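PDB 4V2X: endo-beta-1,4-glucanase (cellulase B) from Bacillus halodurans, which probably hydrolyses beta-1,4-linked glucans as a family 5 glycoside hydrolase, joining a catalytic module to an Ig-like module and a family 46 carbohydrate-binding module. Local coordinates for residues Y159-E162 with G167-V170; T419-N424 with Q432-N437. All coordinates share one frame; numbering follows the deposited sequence.

The two contacts belong to different modules and share no helix, strand or sheet. Contact 1 comes first along the chain and lies in the family 5 catalytic module, on helix 165-183 and the loop before it, part of the helical layer round the eight-stranded parallel barrel. Contact 2 opens only after contact 1 has closed; it lies in the Ig-like module, where strands 418-423 and 434-437 belong to two different sheets. The centres are 62 Å apart, on opposite sides of the chain's centre, and the nearest atoms are about 52 Å apart. Each contact packs parts of its own module, and neither joins one module to the other.

Contact 1: residues Y159-E162 with G167-V170; sequences YEME and GVMV
M161 and V168 bring their backbones to 5.4 Å between CA atoms, where the turn 159-162, helical in its phi and psi but without the regular bonds, runs up against the early part of helix 165-183. V168 directs its CB at the turn and sets its two methyls on different parts of it. V168 CG2 lies against the main chain, 3.5 Å from M161 N, and also reaches CB of E160 at 3.9 Å. V168 CG1, placed opposite the backbone N by a chi1 of 166°, lies 3.9 Å from M161 CB, and the methionine stem crosses the valine at about a right angle. The M161 chain is fully extended, with chi2 at -180°, which carries its terminal methyl past V168 to the next residue of the helix. There M161 CE meets SD of M169 at 3.9 Å, and CG of M169 is almost as near. The connection lies in the excursion after strand 145-149 of the (beta/alpha)8 barrel, where the chain passes from short helix 153-158 into helix 165-183 of the outer layer; the side chains meet through apolar atoms and sulfur alone, by van der Waals contact. Helix 209-227 packs on the same methionines, with L214 and L218 touching M161 and V221 touching M169. The M161 side chain also comes within about 4 Å of that of D217, a calcium ligand, although the ion itself is about 8 Å away. M169 further packs on E224 of the second subunit. E160 OE1 hydrogen-bonds to a bound glycerol, probably from the crystallisation liquor.

Contact 2: residues T419-N424 with Q432-N437; sequences TGLRAN and QDYELN
Y434 and L421 bury most of the surface in this contact, with G420 adding a smaller share at the phenol end. The leucine lies over one face of the tyrosine ring, L421 CB 3.9 Å from the centroid of the Y434 ring and 17° off the normal, a CH-pi contact displaced toward the CD1-CE1 rim. L421 CD2 reaches back to the root of the ring, 3.6 Å from Y434 CG and equally close to Y434 CB. Leucine and tyrosine therefore run antiparallel alongside one another, CB near the outer half of the ring and CD2 near its base. A chi1 of 69° sets the ring between the tyrosine's own backbone N and carbonyl carbon, and from there it extends across to strand 418-423. Y434 OH arrives 3.7 Å from G420 CA. The two strands belong to different sheets of the Ig-like module, so the pair is face-to-face packing of a beta sandwich; V463 and A465 on one sheet and L441 and V443 on the other also pack on L421. At G420 the strand carries a classic beta bulge, with T419 and G420 both opposite E466. A water accepts a 3.0 Å hydrogen bond from L421 N and shares another, 3.1 Å, with Y434 OH, giving the hydroxyl a bridge to the backbone. An alanine in place of Y434 would probably leave L421 CB and CD2 without the ring face they lie on, and the water without its phenolic partner. In the turn leading into Y434, Q432 NE2 donates to D433 OD1 at 2.8 Å, meeting it on the syn side but 34° out of the carboxylate plane, and H446 NE2 bonds the same oxygen.

Contact 1: residues Y159-E162 with G167-V170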
loop_
_atom_site.group_PDB
_atom_site.type_symbol
_atom_site.label_atom_id
_atom_site.label_comp_id
_atom_site.label_asym_id
_atom_site.label_seq_id
_atom_site.Cartn_x
_atom_site.Cartn_y
_atom_site.Cartn_z
ATOM N N TYR A 159 -11.523 -14.923 1.875
ATOM C CA TYR A 159 -10.537 -15.011 0.789
ATOM C C TYR A 159 -11.098 -14.655 -0.595
ATOM O O TYR A 159 -10.325 -14.385 -1.519
ATOM C CB TYR A 159 -9.947 -16.426 0.730
ATOM C CG TYR A 159 -10.879 -17.383 0.037
ATOM C CD1 TYR A 159 -11.991 -17.888 0.697
ATOM C CD2 TYR A 159 -10.675 -17.746 -1.291
ATOM C CE1 TYR A 159 -12.875 -18.733 0.066
ATOM C CE2 TYR A 159 -11.554 -18.599 -1.933
ATOM C CZ TYR A 159 -12.652 -19.085 -1.242
ATOM O OH TYR A 159 -13.547 -19.931 -1.844
ATOM N N GLU A 160 -12.426 -14.702 -0.744
ATOM C CA GLU A 160 -13.105 -14.369 -2.000
ATOM C C GLU A 160 -12.997 -12.899 -2.355
ATOM O O GLU A 160 -13.326 -12.523 -3.476
ATOM C CB GLU A 160 -14.608 -14.689 -1.919
ATOM C CG GLU A 160 -14.982 -16.158 -1.803
ATOM C CD GLU A 160 -16.485 -16.354 -1.648
ATOM O OE1 GLU A 160 -17.274 -15.511 -2.135
ATOM O OE2 GLU A 160 -16.889 -17.351 -1.034
ATOM N N MET A 161 -12.564 -12.076 -1.402
ATOM C CA MET A 161 -12.621 -10.619 -1.532
ATOM C C MET A 161 -11.992 -10.079 -2.813
ATOM O O MET A 161 -12.440 -9.049 -3.336
ATOM C CB MET A 161 -11.956 -9.972 -0.315
ATOM C CG MET A 161 -12.215 -8.486 -0.167
ATOM S SD MET A 161 -11.346 -7.915 1.301
ATOM C CE MET A 161 -11.549 -6.146 1.162
ATOM N N GLU A 162 -10.956 -10.744 -3.317
ATOM C CA GLU A 162 -10.266 -10.249 -4.505
ATOM C C GLU A 162 -11.183 -10.124 -5.716
ATOM O O GLU A 162 -11.045 -9.180 -6.489
ATOM C CB GLU A 162 -9.064 -11.121 -4.848
ATOM C CG GLU A 162 -8.334 -10.666 -6.092
ATOM C CD GLU A 162 -6.924 -11.185 -6.154
ATOM O OE1 GLU A 162 -6.742 -12.421 -6.058
ATOM O OE2 GLU A 162 -6.007 -10.349 -6.294
ATOM N N GLY A 167 -19.193 -7.834 -1.804
ATOM C CA GLY A 167 -19.868 -8.987 -1.202
ATOM C C GLY A 167 -19.214 -9.439 0.095
ATOM O O GLY A 167 -19.892 -9.672 1.104
ATOM N N VAL A 168 -17.893 -9.570 0.076
ATOM C CA VAL A 168 -17.161 -9.930 1.287
ATOM C C VAL A 168 -17.250 -8.805 2.307
ATOM O O VAL A 168 -17.498 -9.052 3.490
ATOM C CB VAL A 168 -15.690 -10.280 0.984
ATOM C CG1 VAL A 168 -14.858 -10.325 2.258
ATOM C CG2 VAL A 168 -15.613 -11.613 0.254
ATOM N N MET A 169 -17.068 -7.568 1.853
ATOM C CA MET A 169 -17.085 -6.426 2.766
ATOM C C MET A 169 -18.423 -6.284 3.504
ATOM O O MET A 169 -18.440 -6.019 4.707
ATOM C CB MET A 169 -16.737 -5.129 2.027
ATOM C CG MET A 169 -15.240 -4.858 1.893
ATOM S SD MET A 169 -14.310 -4.695 3.444
ATOM C CE MET A 169 -15.549 -3.959 4.494
ATOM N N VAL A 170 -19.531 -6.474 2.791
ATOM C CA VAL A 170 -20.863 -6.419 3.405
ATOM C C VAL A 170 -21.012 -7.450 4.532
ATOM O O VAL A 170 -21.479 -7.128 5.618
ATOM C CB VAL A 170 -21.984 -6.623 2.354
ATOM C CG1 VAL A 170 -23.321 -6.920 3.020
ATOM C CG2 VAL A 170 -22.103 -5.394 1.457
#

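Contact 2: residues T419-N424 with Q432-N437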
loop_
_atom_site.group_PDB
_atom_site.type_symbol
_atom_site.label_atom_id
_atom_site.label_comp_id
_atom_site.label_asym_id
_atom_site.label_seq_id
_atom_site.Cartn_x
_atom_site.Cartn_y
_atom_site.Cartn_z
ATOM N N THR A 419 22.684 -30.117 39.807
ATOM C CA THR A 419 22.638 -30.283 41.266
ATOM C C THR A 419 22.619 -31.742 41.691
ATOM O O THR A 419 22.970 -32.062 42.831
ATOM C CB THR A 419 21.436 -29.556 41.888
ATOM O OG1 THR A 419 20.227 -29.988 41.262
ATOM C CG2 THR A 419 21.582 -28.055 41.702
ATOM N N GLY A 420 22.216 -32.631 40.786
ATOM C CA GLY A 420 22.161 -34.046 41.118
ATOM C C GLY A 420 21.673 -34.897 39.969
ATOM O O GLY A 420 21.249 -34.387 38.934
ATOM N N LEU A 421 21.756 -36.206 40.171
ATOM C CA LEU A 421 21.341 -37.188 39.193
ATOM C C LEU A 421 20.595 -38.279 39.943
ATOM O O LEU A 421 20.984 -38.647 41.058
ATOM C CB LEU A 421 22.575 -37.769 38.493
ATOM C CG LEU A 421 22.426 -38.233 37.055
ATOM C CD1 LEU A 421 22.039 -37.068 36.157
ATOM C CD2 LEU A 421 23.707 -38.889 36.565
ATOM N N ARG A 422 19.503 -38.760 39.362
ATOM C CA ARG A 422 18.759 -39.875 39.936
ATOM C C ARG A 422 18.655 -40.993 38.914
ATOM O O ARG A 422 18.565 -40.740 37.707
ATOM C CB ARG A 422 17.366 -39.437 40.376
ATOM C CG ARG A 422 17.377 -38.511 41.581
ATOM C CD ARG A 422 15.977 -38.089 41.997
ATOM N NE ARG A 422 16.038 -37.150 43.116
ATOM C CZ ARG A 422 16.132 -37.492 44.400
ATOM N NH1 ARG A 422 16.153 -38.768 44.771
ATOM N NH2 ARG A 422 16.194 -36.543 45.322
ATOM N N ALA A 423 18.679 -42.227 39.401
ATOM C CA ALA A 423 18.465 -43.405 38.565
ATOM C C ALA A 423 17.215 -44.067 39.095
ATOM O O ALA A 423 17.206 -44.550 40.228
ATOM C CB ALA A 423 19.647 -44.348 38.649
ATOM N N ASN A 424 16.155 -44.065 38.294
ATOM C CA ASN A 424 14.850 -44.530 38.761
ATOM C C ASN A 424 14.486 -43.891 40.109
ATOM O O ASN A 424 14.066 -44.577 41.045
ATOM C CB ASN A 424 14.823 -46.061 38.886
ATOM C CG ASN A 424 15.051 -46.774 37.562
ATOM O OD1 ASN A 424 14.990 -46.178 36.487
ATOM N ND2 ASN A 424 15.295 -48.073 37.640
ATOM N N GLN A 432 31.371 -41.131 42.284
ATOM C CA GLN A 432 31.191 -42.579 42.302
ATOM C C GLN A 432 30.300 -43.052 41.152
ATOM O O GLN A 432 30.669 -43.961 40.419
ATOM C CB GLN A 432 30.580 -43.014 43.638
ATOM C CG GLN A 432 30.421 -44.519 43.805
ATOM C CD GLN A 432 29.406 -44.882 44.878
ATOM O OE1 GLN A 432 29.621 -44.620 46.062
ATOM N NE2 GLN A 432 28.295 -45.496 44.468
ATOM N N ASP A 433 29.131 -42.429 41.013
ATOM C CA ASP A 433 28.104 -42.887 40.069
ATOM C C ASP A 433 28.029 -42.074 38.777
ATOM O O ASP A 433 27.489 -42.555 37.783
ATOM C CB ASP A 433 26.738 -42.865 40.744
ATOM C CG ASP A 433 26.646 -43.807 41.929
ATOM O OD1 ASP A 433 27.334 -44.856 41.936
ATOM O OD2 ASP A 433 25.869 -43.498 42.856
ATOM N N TYR A 434 28.549 -40.851 38.797
ATOM C CA TYR A 434 28.566 -39.996 37.619
ATOM C C TYR A 434 29.592 -38.874 37.750
ATOM O O TYR A 434 30.052 -38.552 38.852
ATOM C CB TYR A 434 27.173 -39.394 37.370
ATOM C CG TYR A 434 26.736 -38.376 38.393
ATOM C CD1 TYR A 434 26.097 -38.769 39.568
ATOM C CD2 TYR A 434 26.942 -37.019 38.180
ATOM C CE1 TYR A 434 25.689 -37.835 40.504
ATOM C CE2 TYR A 434 26.541 -36.081 39.107
ATOM C CZ TYR A 434 25.913 -36.492 40.265
ATOM O OH TYR A 434 25.509 -35.554 41.182
ATOM N N GLU A 435 29.937 -38.277 36.614
ATOM C CA GLU A 435 30.804 -37.111 36.588
ATOM C C GLU A 435 30.276 -36.078 35.633
ATOM O O GLU A 435 29.724 -36.414 34.587
ATOM C CB GLU A 435 32.202 -37.486 36.111
ATOM C CG GLU A 435 32.923 -38.475 36.991
ATOM C CD GLU A 435 34.329 -38.725 36.493
ATOM O OE1 GLU A 435 34.982 -37.748 36.058
ATOM O OE2 GLU A 435 34.772 -39.891 36.526
ATOM N N LEU A 436 30.469 -34.814 35.989
ATOM C CA LEU A 436 30.249 -33.718 35.062
ATOM C C LEU A 436 31.580 -33.036 34.835
ATOM O O LEU A 436 32.179 -32.504 35.770
ATOM C CB LEU A 436 29.233 -32.723 35.615
ATOM C CG LEU A 436 28.920 -31.540 34.693
ATOM C CD1 LEU A 436 28.251 -32.011 33.407
ATOM C CD2 LEU A 436 28.053 -30.524 35.415
ATOM N N ASN A 437 32.052 -33.082 33.596
ATOM C CA ASN A 437 33.264 -32.385 33.202
ATOM C C ASN A 437 32.895 -31.353 32.154
ATOM O O ASN A 437 32.637 -31.694 31.003
ATOM C CB ASN A 437 34.284 -33.383 32.672
ATOM C CG ASN A 437 34.705 -34.386 33.732
ATOM O OD1 ASN A 437 35.373 -34.026 34.704
ATOM N ND2 ASN A 437 34.305 -35.646 33.562
HETATM O O HOH W 1 23.089 -36.634 42.816
#